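Local structure of phosphoserine aminotransferase (Bacillus alcalophilus, 1W23) at residues A[19-24]-A[250-255]; A[48-53]-A[231-236]; A[299-304]-A[351-356]. The protein catalyses the reversible, pyridoxal phosphate-dependent transamination of 3-phosphohydroxypyruvate to phosphoserine in serine biosynthesis. All blocks are in the same frame, centred on the assembly; numbering follows the deposited sequence.

How the interactions relate
Interaction 1 lies at the surface, where segments 19-24 and 250-255 meet only through one charged pair and a bridging water. Interactions 2 and 3 are buried. In interaction 2 helix 44-61 binds the loop between helices 226-231 and 241-256, mixing a polar bond to a carbonyl with apolar cover of a ring; in interaction 3 strand 298-302 and helix 343-359 meet through carbon and sulfur alone. Interactions 1 and 2 are neighbours: Leu251 CD1 of the first packs on Ala53 O of the second at 3.4 Å. Interaction 3 stands apart, its centre 44 Å from that of interaction 2, on the other side of the chain's centre.

Interaction 1 (A[19-24]-A[250-255])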
ATOM      1  N   LEU A  19      -4.446   6.485  17.505  1.00  9.39           N
ATOM      2  CA  LEU A  19      -5.771   6.146  16.992  1.00  9.52           C
ATOM      3  C   LEU A  19      -6.798   7.179  17.417  1.00  9.89           C
ATOM      4  O   LEU A  19      -7.683   7.525  16.604  1.00  9.90           O
ATOM      5  CB  LEU A  19      -6.193   4.732  17.429  1.00 10.24           C
ATOM      6  CG  LEU A  19      -5.492   3.585  16.676  1.00 10.23           C
ATOM      7  CD1 LEU A  19      -5.695   2.288  17.460  1.00 12.25           C
ATOM      8  CD2 LEU A  19      -6.022   3.458  15.275  1.00 12.53           C
ATOM      9  N   GLU A  20      -6.780   7.629  18.662  1.00 10.09           N
ATOM     10  CA  GLU A  20      -7.722   8.641  19.116  1.00 10.07           C
ATOM     11  C   GLU A  20      -7.548   9.935  18.356  1.00  9.57           C
ATOM     12  O   GLU A  20      -8.526  10.570  17.991  1.00 10.45           O
ATOM     13  CB  GLU A  20      -7.575   8.842  20.616  1.00 11.54           C
ATOM     14  CG  GLU A  20      -8.073   7.686  21.465  1.00 13.06           C
ATOM     15  CD  GLU A  20      -7.654   7.643  22.898  1.00 18.23           C
ATOM     16  OE1 GLU A  20      -6.582   8.184  23.216  1.00 21.95           O
ATOM     17  OE2 GLU A  20      -8.339   7.016  23.731  1.00 22.79           O
ATOM     18  N   ARG A  21      -6.303  10.326  18.100  1.00  9.93           N
ATOM     19  CA  ARG A  21      -6.006  11.504  17.269  1.00 10.31           C
ATOM     20  C   ARG A  21      -6.590  11.338  15.869  1.00  9.77           C
ATOM     21  O   ARG A  21      -7.253  12.219  15.351  1.00 10.78           O
ATOM     22  CB  ARG A  21      -4.482  11.714  17.245  1.00 10.50           C
ATOM     23  CG  ARG A  21      -3.977  12.856  16.409  1.00 10.77           C
ATOM     24  CD  ARG A  21      -2.462  12.948  16.507  1.00 11.27           C
ATOM     25  NE  ARG A  21      -1.948  14.081  15.764  1.00 11.52           N
ATOM     26  CZ  ARG A  21      -0.632  14.295  15.604  1.00 11.36           C
ATOM     27  NH1 ARG A  21       0.283  13.434  16.110  1.00 11.12           N
ATOM     28  NH2 ARG A  21      -0.223  15.379  14.942  1.00 12.30           N
ATOM     29  N   ALA A  22      -6.324  10.165  15.281  1.00  9.49           N
ATOM     30  CA  ALA A  22      -6.842   9.930  13.929  1.00  9.69           C
ATOM     31  C   ALA A  22      -8.370   9.968  13.906  1.00  9.46           C
ATOM     32  O   ALA A  22      -8.990  10.495  12.965  1.00 10.52           O
ATOM     33  CB  ALA A  22      -6.351   8.565  13.446  1.00 10.30           C
ATOM     34  N   GLN A  23      -9.021   9.374  14.906  1.00  9.46           N
ATOM     35  CA  GLN A  23     -10.476   9.365  14.978  1.00  9.80           C
ATOM     36  C   GLN A  23     -11.018  10.805  15.024  1.00 10.25           C
ATOM     37  O   GLN A  23     -11.951  11.145  14.308  1.00 10.91           O
ATOM     38  CB  GLN A  23     -10.942   8.583  16.189  1.00  9.89           C
ATOM     39  CG  GLN A  23     -12.457   8.453  16.285  1.00 10.16           C
ATOM     40  CD  GLN A  23     -12.882   7.734  17.536  1.00 11.30           C
ATOM     41  OE1 GLN A  23     -12.395   8.015  18.657  1.00 12.61           O
ATOM     42  NE2 GLN A  23     -13.775   6.775  17.420  1.00 12.14           N
ATOM     43  N   LYS A  24     -10.451  11.618  15.920  1.00 10.42           N
ATOM     44  CA  LYS A  24     -10.975  12.956  16.136  1.00 11.16           C
ATOM     45  C   LYS A  24     -10.956  13.774  14.868  1.00 11.46           C
ATOM     46  O   LYS A  24     -11.912  14.523  14.614  1.00 12.99           O
ATOM     47  CB  LYS A  24     -10.169  13.651  17.255  1.00 13.14           C
ATOM     48  CG  LYS A  24     -10.732  14.997  17.670  1.00 18.37           C
ATOM     49  CD  LYS A  24      -9.800  15.575  18.785  1.00 25.43           C
ATOM     50  CE  LYS A  24     -10.315  16.913  19.333  1.00 44.38           C
ATOM     51  NZ  LYS A  24      -9.623  17.255  20.639  1.00 65.41           N
ATOM     52  N   VAL A 250       2.126   7.582  15.135  1.00  8.47           N
ATOM     53  CA  VAL A 250       2.834   6.623  16.013  1.00  8.63           C
ATOM     54  C   VAL A 250       4.187   7.157  16.401  1.00  8.33           C
ATOM     55  O   VAL A 250       4.590   7.077  17.569  1.00  9.17           O
ATOM     56  CB  VAL A 250       2.913   5.242  15.329  1.00  8.66           C
ATOM     57  CG1 VAL A 250       3.824   4.318  16.150  1.00 10.27           C
ATOM     58  CG2 VAL A 250       1.529   4.642  15.192  1.00  9.61           C
ATOM     59  N   LEU A 251       4.927   7.724  15.444  1.00  8.76           N
ATOM     60  CA  LEU A 251       6.248   8.277  15.759  1.00  9.25           C
ATOM     61  C   LEU A 251       6.139   9.438  16.759  1.00  9.10           C
ATOM     62  O   LEU A 251       6.999   9.589  17.638  1.00  9.72           O
ATOM     63  CB  LEU A 251       6.957   8.741  14.485  1.00  9.75           C
ATOM     64  CG  LEU A 251       7.269   7.660  13.454  1.00  9.86           C
ATOM     65  CD1 LEU A 251       7.688   8.312  12.143  1.00 13.32           C
ATOM     66  CD2 LEU A 251       8.369   6.766  13.977  1.00 14.57           C
ATOM     67  N   ASP A 252       5.120  10.260  16.650  1.00  9.13           N
ATOM     68  CA  ASP A 252       4.901  11.344  17.641  1.00  9.97           C
ATOM     69  C   ASP A 252       4.730  10.732  19.031  1.00  9.42           C
ATOM     70  O   ASP A 252       5.269  11.294  20.006  1.00 10.63           O
ATOM     71  CB  ASP A 252       3.686  12.186  17.289  1.00  9.95           C
ATOM     72  CG  ASP A 252       3.945  13.467  16.532  1.00 10.30           C
ATOM     73  OD1 ASP A 252       5.011  14.077  16.762  1.00 11.50           O
ATOM     74  OD2 ASP A 252       3.062  13.848  15.741  1.00 11.79           O
ATOM     75  N   TRP A 253       4.023   9.641  19.155  1.00  9.20           N
ATOM     76  CA  TRP A 253       3.850   8.965  20.456  1.00  9.51           C
ATOM     77  C   TRP A 253       5.170   8.402  20.947  1.00  9.18           C
ATOM     78  O   TRP A 253       5.510   8.569  22.142  1.00 10.01           O
ATOM     79  CB  TRP A 253       2.768   7.878  20.305  1.00 10.13           C
ATOM     80  CG  TRP A 253       2.690   6.980  21.472  1.00 10.05           C
ATOM     81  CD1 TRP A 253       2.026   7.205  22.640  1.00 11.05           C
ATOM     82  CD2 TRP A 253       3.298   5.686  21.597  1.00 10.29           C
ATOM     83  NE1 TRP A 253       2.176   6.138  23.500  1.00 11.67           N
ATOM     84  CE2 TRP A 253       2.958   5.182  22.875  1.00 11.52           C
ATOM     85  CE3 TRP A 253       4.081   4.864  20.789  1.00 10.67           C
ATOM     86  CZ2 TRP A 253       3.369   3.939  23.351  1.00 12.61           C
ATOM     87  CZ3 TRP A 253       4.497   3.636  21.246  1.00 11.74           C
ATOM     88  CH2 TRP A 253       4.141   3.187  22.513  1.00 12.33           C
ATOM     89  N   ILE A 254       5.972   7.750  20.109  1.00  9.32           N
ATOM     90  CA  ILE A 254       7.266   7.265  20.541  1.00  9.33           C
ATOM     91  C   ILE A 254       8.091   8.404  21.111  1.00  9.67           C
ATOM     92  O   ILE A 254       8.744   8.279  22.146  1.00  9.79           O
ATOM     93  CB  ILE A 254       8.010   6.505  19.420  1.00  9.72           C
ATOM     94  CG1 ILE A 254       7.220   5.274  18.938  1.00 10.08           C
ATOM     95  CG2 ILE A 254       9.398   6.094  19.885  1.00 11.22           C
ATOM     96  CD1 ILE A 254       7.841   4.579  17.727  1.00 12.07           C
ATOM     97  N   LYS A 255       8.129   9.524  20.371  1.00  9.87           N
ATOM     98  CA  LYS A 255       8.892  10.684  20.823  1.00 10.64           C
ATOM     99  C   LYS A 255       8.357  11.179  22.154  1.00 10.58           C
ATOM    100  O   LYS A 255       9.161  11.483  23.068  1.00 11.41           O
ATOM    101  CB  LYS A 255       8.821  11.793  19.734  1.00 11.05           C
ATOM    102  CG  LYS A 255       9.541  13.074  20.189  1.00 12.93           C
ATOM    103  CD  LYS A 255       9.675  14.086  19.079  1.00 14.45           C
ATOM    104  CE  LYS A 255      10.264  15.391  19.554  1.00 16.65           C
ATOM    105  NZ  LYS A 255      10.486  16.318  18.400  1.00 17.63           N
TER
HETATM  106  O   HOH W   1       2.557  16.247  14.750  1.00 14.85           O
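Arg21 of helix 16-24 reaches across to Asp252 of helix 241-256 and meets it with one nitrogen on one oxygen. Its CG stands anti to the backbone N (chi1 178°) and the rest of the chain runs out straight, carrying the guanidinium the full length of the side chain, at about a right angle to the aspartate. NH1 donates to Asp252 OD2 at 2.8 Å along an almost linear path, N-H...O 177°, and the acceptor lies practically in the guanidinium plane. OD2 is met on its anti side, 27° out of the carboxylate plane, in a single-pronged salt bridge, not a two-pronged one. A water closes the arrangement: it accepts from Arg21 NH2 at 2.9 Å and donates to Asp252 OD2 at 2.6 Å, so that OD2 takes two hydrogens.

Arg248 makes a weak, long ion pair with the same oxygen. The Asp252 side chain lies about 4 Å from a bound magnesium ion. Two residues further along the helix, Gln23 NE2 hydrogen-bonds the backbone O of Gln23 of the second subunit, placing helix 16-24 at the dimer interface. With an alanine in place of Arg21, Asp252 would probably lose its direct cationic partner and the bridging water one of its anchors. The near-linear, in-plane donor makes the bond strongly directional, and the nearby positive charges are likely to keep the carboxylate ionised.

Interaction 2 (A[48-53]-A[231-236])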
ATOM      1  N   GLU A  48       3.194  18.399   4.666  1.00 13.15           N
ATOM      2  CA  GLU A  48       3.662  18.568   6.032  1.00 14.63           C
ATOM      3  C   GLU A  48       3.693  17.223   6.791  1.00 12.32           C
ATOM      4  O   GLU A  48       4.660  16.980   7.540  1.00 13.65           O
ATOM      5  CB  GLU A  48       2.763  19.543   6.834  1.00 17.12           C
ATOM      6  CG  GLU A  48       2.834  20.973   6.462  1.00 32.60           C
ATOM      7  CD  GLU A  48       1.808  21.843   7.222  1.00 50.02           C
ATOM      8  OE1 GLU A  48       0.998  21.333   8.038  1.00 41.80           O
ATOM      9  OE2 GLU A  48       1.853  23.092   6.942  1.00 57.53           O
ATOM     10  N   VAL A  49       2.681  16.385   6.632  1.00 12.07           N
ATOM     11  CA  VAL A  49       2.671  15.077   7.275  1.00 11.02           C
ATOM     12  C   VAL A  49       3.822  14.188   6.767  1.00 10.54           C
ATOM     13  O   VAL A  49       4.522  13.554   7.563  1.00 10.65           O
ATOM     14  CB  VAL A  49       1.321  14.392   6.990  1.00 10.95           C
ATOM     15  CG1 VAL A  49       1.365  12.920   7.420  1.00 12.25           C
ATOM     16  CG2 VAL A  49       0.165  15.111   7.663  1.00 13.34           C
ATOM     17  N   HIS A  50       4.020  14.156   5.454  1.00 10.41           N
ATOM     18  CA  HIS A  50       5.045  13.349   4.815  1.00 11.02           C
ATOM     19  C   HIS A  50       6.398  13.736   5.371  1.00 11.84           C
ATOM     20  O   HIS A  50       7.235  12.904   5.743  1.00 13.56           O
ATOM     21  CB  HIS A  50       4.897  13.474   3.303  0.60 11.29           C
ATOM     22  CG  HIS A  50       5.558  12.526   2.346  0.60 10.66           C
ATOM     23  ND1 HIS A  50       5.046  11.309   1.954  0.60  9.43           N
ATOM     24  CD2 HIS A  50       6.720  12.678   1.646  0.60 10.53           C
ATOM     25  CE1 HIS A  50       5.858  10.737   1.077  0.60 10.43           C
ATOM     26  NE2 HIS A  50       6.892  11.550   0.866  0.60 10.03           N
ATOM     27  N   GLU A  51       6.674  15.037   5.382  1.00 12.03           N
ATOM     28  CA  GLU A  51       7.937  15.571   5.867  1.00 13.26           C
ATOM     29  C   GLU A  51       8.127  15.321   7.376  1.00 12.97           C
ATOM     30  O   GLU A  51       9.228  14.964   7.813  1.00 12.94           O
ATOM     31  CB  GLU A  51       8.012  17.053   5.579  0.50 16.04           C
ATOM     32  CG  GLU A  51       8.979  17.902   6.364  0.50 22.46           C
ATOM     33  CD  GLU A  51       9.022  19.324   5.846  0.50 30.67           C
ATOM     34  OE1 GLU A  51       9.944  19.594   5.057  0.50 43.62           O
ATOM     35  OE2 GLU A  51       8.164  20.175   6.195  0.50 50.33           O
ATOM     36  N   GLN A  52       7.057  15.514   8.163  1.00 12.08           N
ATOM     37  CA  GLN A  52       7.176  15.281   9.587  1.00 12.12           C
ATOM     38  C   GLN A  52       7.470  13.822   9.912  1.00 11.15           C
ATOM     39  O   GLN A  52       8.250  13.521  10.815  1.00 12.11           O
ATOM     40  CB  GLN A  52       5.893  15.647  10.329  0.50 13.88           C
ATOM     41  CG  GLN A  52       5.692  17.104  10.659  0.50 12.94           C
ATOM     42  CD  GLN A  52       4.388  17.392  11.399  0.50 13.51           C
ATOM     43  OE1 GLN A  52       3.756  16.474  11.912  0.50 21.34           O
ATOM     44  NE2 GLN A  52       4.019  18.675  11.442  0.50 23.68           N
ATOM     45  N   ALA A  53       6.829  12.913   9.157  1.00 10.85           N
ATOM     46  CA  ALA A  53       7.119  11.471   9.402  1.00 10.80           C
ATOM     47  C   ALA A  53       8.587  11.191   9.187  1.00 10.41           C
ATOM     48  O   ALA A  53       9.244  10.474   9.977  1.00 11.58           O
ATOM     49  CB  ALA A  53       6.274  10.591   8.462  1.00 11.74           C
ATOM     50  N   LYS A 231      14.804  10.235  -5.925  1.00 11.58           N
ATOM     51  CA  LYS A 231      14.721  11.483  -6.637  1.00 12.93           C
ATOM     52  C   LYS A 231      13.398  12.206  -6.439  1.00 12.08           C
ATOM     53  O   LYS A 231      13.351  13.421  -6.352  1.00 13.78           O
ATOM     54  CB  LYS A 231      14.993  11.216  -8.149  1.00 15.90           C
ATOM     55  CG  LYS A 231      16.490  11.004  -8.399  1.00 21.81           C
ATOM     56  CD  LYS A 231      16.848  10.867  -9.902  1.00 34.09           C
ATOM     57  CE  LYS A 231      18.361  10.785 -10.011  1.00 44.84           C
ATOM     58  NZ  LYS A 231      18.946  10.070 -11.154  1.00 69.41           N
ATOM     59  N   SER A 232      12.314  11.419  -6.342  1.00 11.55           N
ATOM     60  CA  SER A 232      10.976  11.966  -6.159  1.00 11.59           C
ATOM     61  C   SER A 232      10.537  12.087  -4.703  1.00 11.33           C
ATOM     62  O   SER A 232       9.362  12.412  -4.486  1.00 11.67           O
ATOM     63  CB  SER A 232       9.940  11.093  -6.907  0.70 13.00           C
ATOM     64  OG  SER A 232       9.883   9.834  -6.231  0.70 14.19           O
ATOM     65  N   ASP A 233      11.395  11.830  -3.741  1.00 11.22           N
ATOM     66  CA  ASP A 233      11.034  11.881  -2.326  1.00 10.71           C
ATOM     67  C   ASP A 233       9.802  11.028  -2.002  1.00 10.21           C
ATOM     68  O   ASP A 233       8.928  11.448  -1.241  1.00 10.58           O
ATOM     69  CB  ASP A 233      10.834  13.306  -1.855  1.00 11.82           C
ATOM     70  CG  ASP A 233      10.722  13.474  -0.356  1.00 12.24           C
ATOM     71  OD1 ASP A 233      11.240  12.623   0.405  1.00 13.40           O
ATOM     72  OD2 ASP A 233      10.118  14.467   0.058  1.00 16.10           O
ATOM     73  N   SER A 234       9.753   9.823  -2.589  1.00 10.21           N
ATOM     74  CA  SER A 234       8.681   8.885  -2.349  1.00 10.20           C
ATOM     75  C   SER A 234       7.304   9.421  -2.811  1.00 10.62           C
ATOM     76  O   SER A 234       6.283   8.965  -2.291  1.00 11.84           O
ATOM     77  CB  SER A 234       8.627   8.415  -0.870  1.00 10.51           C
ATOM     78  OG  SER A 234       9.877   7.885  -0.476  1.00 10.93           O
ATOM     79  N   LEU A 235       7.293  10.286  -3.781  1.00 10.62           N
ATOM     80  CA  LEU A 235       6.087  10.823  -4.388  1.00 10.78           C
ATOM     81  C   LEU A 235       6.063  10.628  -5.892  1.00 10.95           C
ATOM     82  O   LEU A 235       5.433  11.375  -6.633  1.00 13.18           O
ATOM     83  CB  LEU A 235       5.939  12.327  -4.029  1.00 11.76           C
ATOM     84  CG  LEU A 235       5.835  12.554  -2.500  1.00 13.04           C
ATOM     85  CD1 LEU A 235       6.138  14.034  -2.211  1.00 18.22           C
ATOM     86  CD2 LEU A 235       4.519  12.120  -1.912  1.00 16.14           C
ATOM     87  N   TYR A 236       6.762   9.600  -6.384  1.00 11.13           N
ATOM     88  CA  TYR A 236       6.771   9.312  -7.807  1.00 11.32           C
ATOM     89  C   TYR A 236       5.355   9.022  -8.301  1.00 10.90           C
ATOM     90  O   TYR A 236       4.907   9.533  -9.327  1.00 13.01           O
ATOM     91  CB  TYR A 236       7.709   8.126  -8.122  1.00 12.44           C
ATOM     92  CG  TYR A 236       7.567   7.773  -9.592  1.00 12.73           C
ATOM     93  CD1 TYR A 236       8.170   8.587 -10.594  1.00 16.15           C
ATOM     94  CD2 TYR A 236       6.854   6.678 -10.012  1.00 13.13           C
ATOM     95  CE1 TYR A 236       8.022   8.236 -11.921  1.00 17.61           C
ATOM     96  CE2 TYR A 236       6.680   6.350 -11.367  1.00 13.38           C
ATOM     97  CZ  TYR A 236       7.269   7.137 -12.314  1.00 14.90           C
ATOM     98  OH  TYR A 236       7.163   6.883 -13.657  1.00 18.36           O
TER
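A Schellman motif closes helix 226-231, and the loop it turns into carries the carbonyl that His50 of helix 44-61 binds. Asp233, with positive phi, is the C-prime residue of the motif, and a type I' beta turn runs from Ser232 to Leu235, its Leu235 N bonded to Ser232 O at 3.0 Å. His50 is modelled in two conformers; the one described here points its ring straight at this turn, with CG anti to the backbone N (chi1 -165°). NE2 donates to Asp233 O at 2.9 Å with an N-H...O angle of 164°. The oxygen sits at the ring's edge, close to its plane, and is approached nearly end-on along C=O.

Leu235 comes from the opposite direction and covers one face of the imidazole. Its CD2 lies 3.8 Å from the ring centroid, 23° off the normal, a CH-pi contact displaced toward the rim, with CE1 the nearest ring atom at 3.6 Å. Ser234 adds its CB, 4.0 Å from His50 NE2, while its hydroxyl turns to Phe71 N. Beyond the two segments, ND1 of the ring is hydrogen-bonded to Tyr46 OH, and Phe71 meets the ring edge-to-face.

Leu235 also touches Arg42, which by similarity binds L-glutamate, and the chain soon reaches the cofactor-binding Asn237; the contact therefore ties helix 44-61 to a loop bordering the active site. In this conformer both ring nitrogens of the buried histidine have partners, which would hold the ring's rotation against the turn; the second conformer means it is not wholly locked. Asp233 OD2, 4.4 Å from NE2, is not in contact with it but could modestly favour a positive ring.

Interaction 3 (A[299-304]-A[351-356]); sequences VTFNLR and ELMIQF
Phe301 holds CG between its backbone N and carbonyl carbon (chi1 59°), which turns its ring from strand 298-302 toward helix 343-359, and Met353 answers with a side chain bent at its end (chi3 74°) that lays the methyl on that ring. The two come from opposite directions. Met353 CE rests over one face, 4.2 Å from the centroid and 26° off the normal, in a CH-pi contact; CE is 3.9 Å from Phe301 CZ and equally far from CE1, so the methyl sits toward the outer end of the ring. The sulfur follows obliquely, with SD 5.0 Å from the same centroid, making the pair a Met-aromatic contact.

Next along, Leu303 and Phe356 meet at a slant. Leu303 CD2 touches Phe356 CE2 at 3.6 Å, one branch of the leucine against one corner of the phenyl ring.

Phe312 of helix 306-318 packs on both Leu303 and Met353 and meets Phe356 edge-to-face, joining the two pairs. The backbone of strand 298-302 is hydrogen-bonded to neighbours on both flanks in a three-stranded antiparallel sheet, and helix 343-359 lies against this sheet. The contact is plain packing, away from the annotated sites. It probably rests mainly on dispersion, with the polarisable sulfur and methyl set against aromatic carbon, and its specificity comes from shape more than from directed bonds.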
ATOM      1  N   VAL A 299       7.890 -13.539  21.736  1.00  8.75           N
ATOM      2  CA  VAL A 299       8.267 -14.562  22.715  1.00  9.07           C
ATOM      3  C   VAL A 299       7.624 -15.876  22.311  1.00  8.70           C
ATOM      4  O   VAL A 299       6.389 -16.028  22.347  1.00  9.44           O
ATOM      5  CB  VAL A 299       7.838 -14.155  24.137  1.00  9.29           C
ATOM      6  CG1 VAL A 299       8.250 -15.247  25.106  1.00 11.52           C
ATOM      7  CG2 VAL A 299       8.382 -12.802  24.544  1.00 10.38           C
ATOM      8  N   THR A 300       8.457 -16.831  21.919  1.00  8.83           N
ATOM      9  CA  THR A 300       7.980 -18.114  21.391  1.00  9.19           C
ATOM     10  C   THR A 300       8.166 -19.224  22.418  1.00  9.35           C
ATOM     11  O   THR A 300       9.243 -19.357  23.048  1.00  9.76           O
ATOM     12  CB  THR A 300       8.688 -18.431  20.066  1.00  9.93           C
ATOM     13  OG1 THR A 300      10.093 -18.359  20.289  1.00 10.16           O
ATOM     14  CG2 THR A 300       8.256 -17.471  18.965  1.00  9.99           C
ATOM     15  N   PHE A 301       7.130 -20.059  22.617  1.00  9.63           N
ATOM     16  CA  PHE A 301       7.236 -21.093  23.640  1.00  9.80           C
ATOM     17  C   PHE A 301       6.211 -22.200  23.342  1.00  9.75           C
ATOM     18  O   PHE A 301       5.259 -22.025  22.604  1.00 10.71           O
ATOM     19  CB  PHE A 301       7.040 -20.566  25.049  1.00  9.74           C
ATOM     20  CG  PHE A 301       5.716 -19.883  25.324  1.00  9.81           C
ATOM     21  CD1 PHE A 301       4.682 -20.609  25.937  1.00 10.87           C
ATOM     22  CD2 PHE A 301       5.467 -18.571  24.995  1.00 10.91           C
ATOM     23  CE1 PHE A 301       3.451 -20.028  26.213  1.00 12.08           C
ATOM     24  CE2 PHE A 301       4.236 -17.983  25.314  1.00 12.52           C
ATOM     25  CZ  PHE A 301       3.251 -18.724  25.920  1.00 11.67           C
ATOM     26  N   ASN A 302       6.466 -23.349  23.979  1.00 10.15           N
ATOM     27  CA  ASN A 302       5.578 -24.520  23.924  1.00 10.95           C
ATOM     28  C   ASN A 302       5.332 -25.016  25.342  1.00  9.85           C
ATOM     29  O   ASN A 302       6.178 -24.846  26.220  1.00 11.17           O
ATOM     30  CB  ASN A 302       6.210 -25.680  23.107  1.00 13.53           C
ATOM     31  CG  ASN A 302       6.160 -25.471  21.637  1.00 13.67           C
ATOM     32  OD1 ASN A 302       5.152 -25.885  21.010  1.00 15.04           O
ATOM     33  ND2 ASN A 302       7.181 -24.853  21.050  1.00 15.82           N
ATOM     34  N   LEU A 303       4.238 -25.729  25.529  1.00 10.50           N
ATOM     35  CA  LEU A 303       3.976 -26.536  26.710  1.00 10.80           C
ATOM     36  C   LEU A 303       4.569 -27.919  26.467  1.00 11.70           C
ATOM     37  O   LEU A 303       5.213 -28.176  25.448  1.00 12.20           O
ATOM     38  CB  LEU A 303       2.480 -26.516  27.044  1.00 10.77           C
ATOM     39  CG  LEU A 303       1.960 -25.207  27.658  1.00 10.80           C
ATOM     40  CD1 LEU A 303       1.866 -24.051  26.661  1.00 11.48           C
ATOM     41  CD2 LEU A 303       0.599 -25.455  28.318  1.00 12.60           C
ATOM     42  N   ARG A 304       4.392 -28.878  27.404  1.00 12.73           N
ATOM     43  CA  ARG A 304       5.082 -30.162  27.268  1.00 12.15           C
ATOM     44  C   ARG A 304       4.550 -31.067  26.163  1.00 13.74           C
ATOM     45  O   ARG A 304       5.236 -32.022  25.755  1.00 15.32           O
ATOM     46  CB  ARG A 304       5.033 -30.945  28.596  1.00 12.46           C
ATOM     47  CG  ARG A 304       6.041 -30.463  29.630  1.00 12.84           C
ATOM     48  CD  ARG A 304       6.198 -31.462  30.794  1.00 13.05           C
ATOM     49  NE  ARG A 304       7.348 -31.077  31.625  1.00 12.27           N
ATOM     50  CZ  ARG A 304       7.255 -30.254  32.691  1.00 11.43           C
ATOM     51  NH1 ARG A 304       6.070 -29.793  33.109  1.00 12.71           N
ATOM     52  NH2 ARG A 304       8.395 -29.934  33.297  1.00 12.57           N
ATOM     53  N   GLU A 351      -0.377 -13.913  34.546  1.00 10.76           N
ATOM     54  CA  GLU A 351      -1.376 -14.456  35.452  1.00 11.87           C
ATOM     55  C   GLU A 351      -2.101 -15.650  34.817  1.00 11.48           C
ATOM     56  O   GLU A 351      -2.347 -16.684  35.466  1.00 12.79           O
ATOM     57  CB  GLU A 351      -2.359 -13.312  35.842  1.00 13.96           C
ATOM     58  CG  GLU A 351      -1.645 -12.311  36.785  1.00 25.64           C
ATOM     59  CD  GLU A 351      -2.371 -11.069  37.130  1.00 40.28           C
ATOM     60  OE1 GLU A 351      -1.868 -10.213  37.922  1.00 56.29           O
ATOM     61  OE2 GLU A 351      -3.519 -10.873  36.642  1.00 69.40           O
ATOM     62  N   LEU A 352      -2.445 -15.553  33.528  1.00 11.29           N
ATOM     63  CA  LEU A 352      -3.044 -16.676  32.816  1.00 11.79           C
ATOM     64  C   LEU A 352      -2.123 -17.875  32.853  1.00 10.84           C
ATOM     65  O   LEU A 352      -2.551 -19.011  33.111  1.00 12.15           O
ATOM     66  CB  LEU A 352      -3.298 -16.256  31.364  1.00 12.78           C
ATOM     67  CG  LEU A 352      -3.800 -17.323  30.391  1.00 15.36           C
ATOM     68  CD1 LEU A 352      -5.315 -17.375  30.346  1.00 24.26           C
ATOM     69  CD2 LEU A 352      -3.421 -17.059  28.938  1.00 18.86           C
ATOM     70  N   MET A 353      -0.853 -17.639  32.545  1.00 10.45           N
ATOM     71  CA  MET A 353       0.127 -18.718  32.488  1.00  9.97           C
ATOM     72  C   MET A 353       0.310 -19.404  33.845  1.00 10.75           C
ATOM     73  O   MET A 353       0.414 -20.652  33.942  1.00 11.07           O
ATOM     74  CB  MET A 353       1.469 -18.215  31.956  1.00 10.47           C
ATOM     75  CG  MET A 353       1.415 -17.880  30.467  1.00 10.32           C
ATOM     76  SD  MET A 353       2.854 -17.054  29.792  1.00 10.99           S
ATOM     77  CE  MET A 353       4.055 -18.425  29.722  1.00 11.52           C
ATOM     78  N   ILE A 354       0.382 -18.625  34.911  1.00 10.71           N
ATOM     79  CA  ILE A 354       0.559 -19.196  36.255  1.00 11.79           C
ATOM     80  C   ILE A 354      -0.662 -20.013  36.624  1.00 11.69           C
ATOM     81  O   ILE A 354      -0.559 -21.138  37.111  1.00 13.24           O
ATOM     82  CB  ILE A 354       0.871 -18.100  37.280  1.00 12.38           C
ATOM     83  CG1 ILE A 354       2.251 -17.503  37.032  1.00 13.48           C
ATOM     84  CG2 ILE A 354       0.755 -18.658  38.723  1.00 14.67           C
ATOM     85  CD1 ILE A 354       2.539 -16.264  37.816  1.00 16.78           C
ATOM     86  N   GLN A 355      -1.846 -19.454  36.391  1.00 12.06           N
ATOM     87  CA  GLN A 355      -3.074 -20.158  36.749  1.00 12.82           C
ATOM     88  C   GLN A 355      -3.228 -21.443  35.951  1.00 12.81           C
ATOM     89  O   GLN A 355      -3.613 -22.486  36.508  1.00 14.29           O
ATOM     90  CB  GLN A 355      -4.289 -19.215  36.590  1.00 15.94           C
ATOM     91  CG  GLN A 355      -5.649 -19.871  36.901  1.00 24.88           C
ATOM     92  CD  GLN A 355      -6.855 -18.991  36.573  1.00 31.15           C
ATOM     93  OE1 GLN A 355      -6.939 -17.790  36.860  1.00 50.55           O
ATOM     94  NE2 GLN A 355      -7.837 -19.557  35.895  1.00 55.16           N
ATOM     95  N   PHE A 356      -2.909 -21.406  34.669  1.00 12.16           N
ATOM     96  CA  PHE A 356      -3.076 -22.629  33.837  1.00 11.96           C
ATOM     97  C   PHE A 356      -2.139 -23.711  34.333  1.00 11.93           C
ATOM     98  O   PHE A 356      -2.510 -24.884  34.430  1.00 14.15           O
ATOM     99  CB  PHE A 356      -2.845 -22.270  32.360  1.00 12.61           C
ATOM    100  CG  PHE A 356      -3.171 -23.427  31.445  1.00 11.96           C
ATOM    101  CD1 PHE A 356      -4.473 -23.605  31.000  1.00 13.66           C
ATOM    102  CD2 PHE A 356      -2.177 -24.312  31.086  1.00 12.49           C
ATOM    103  CE1 PHE A 356      -4.751 -24.720  30.230  1.00 15.10           C
ATOM    104  CE2 PHE A 356      -2.463 -25.413  30.287  1.00 12.81           C
ATOM    105  CZ  PHE A 356      -3.746 -25.620  29.855  1.00 14.40           C
TER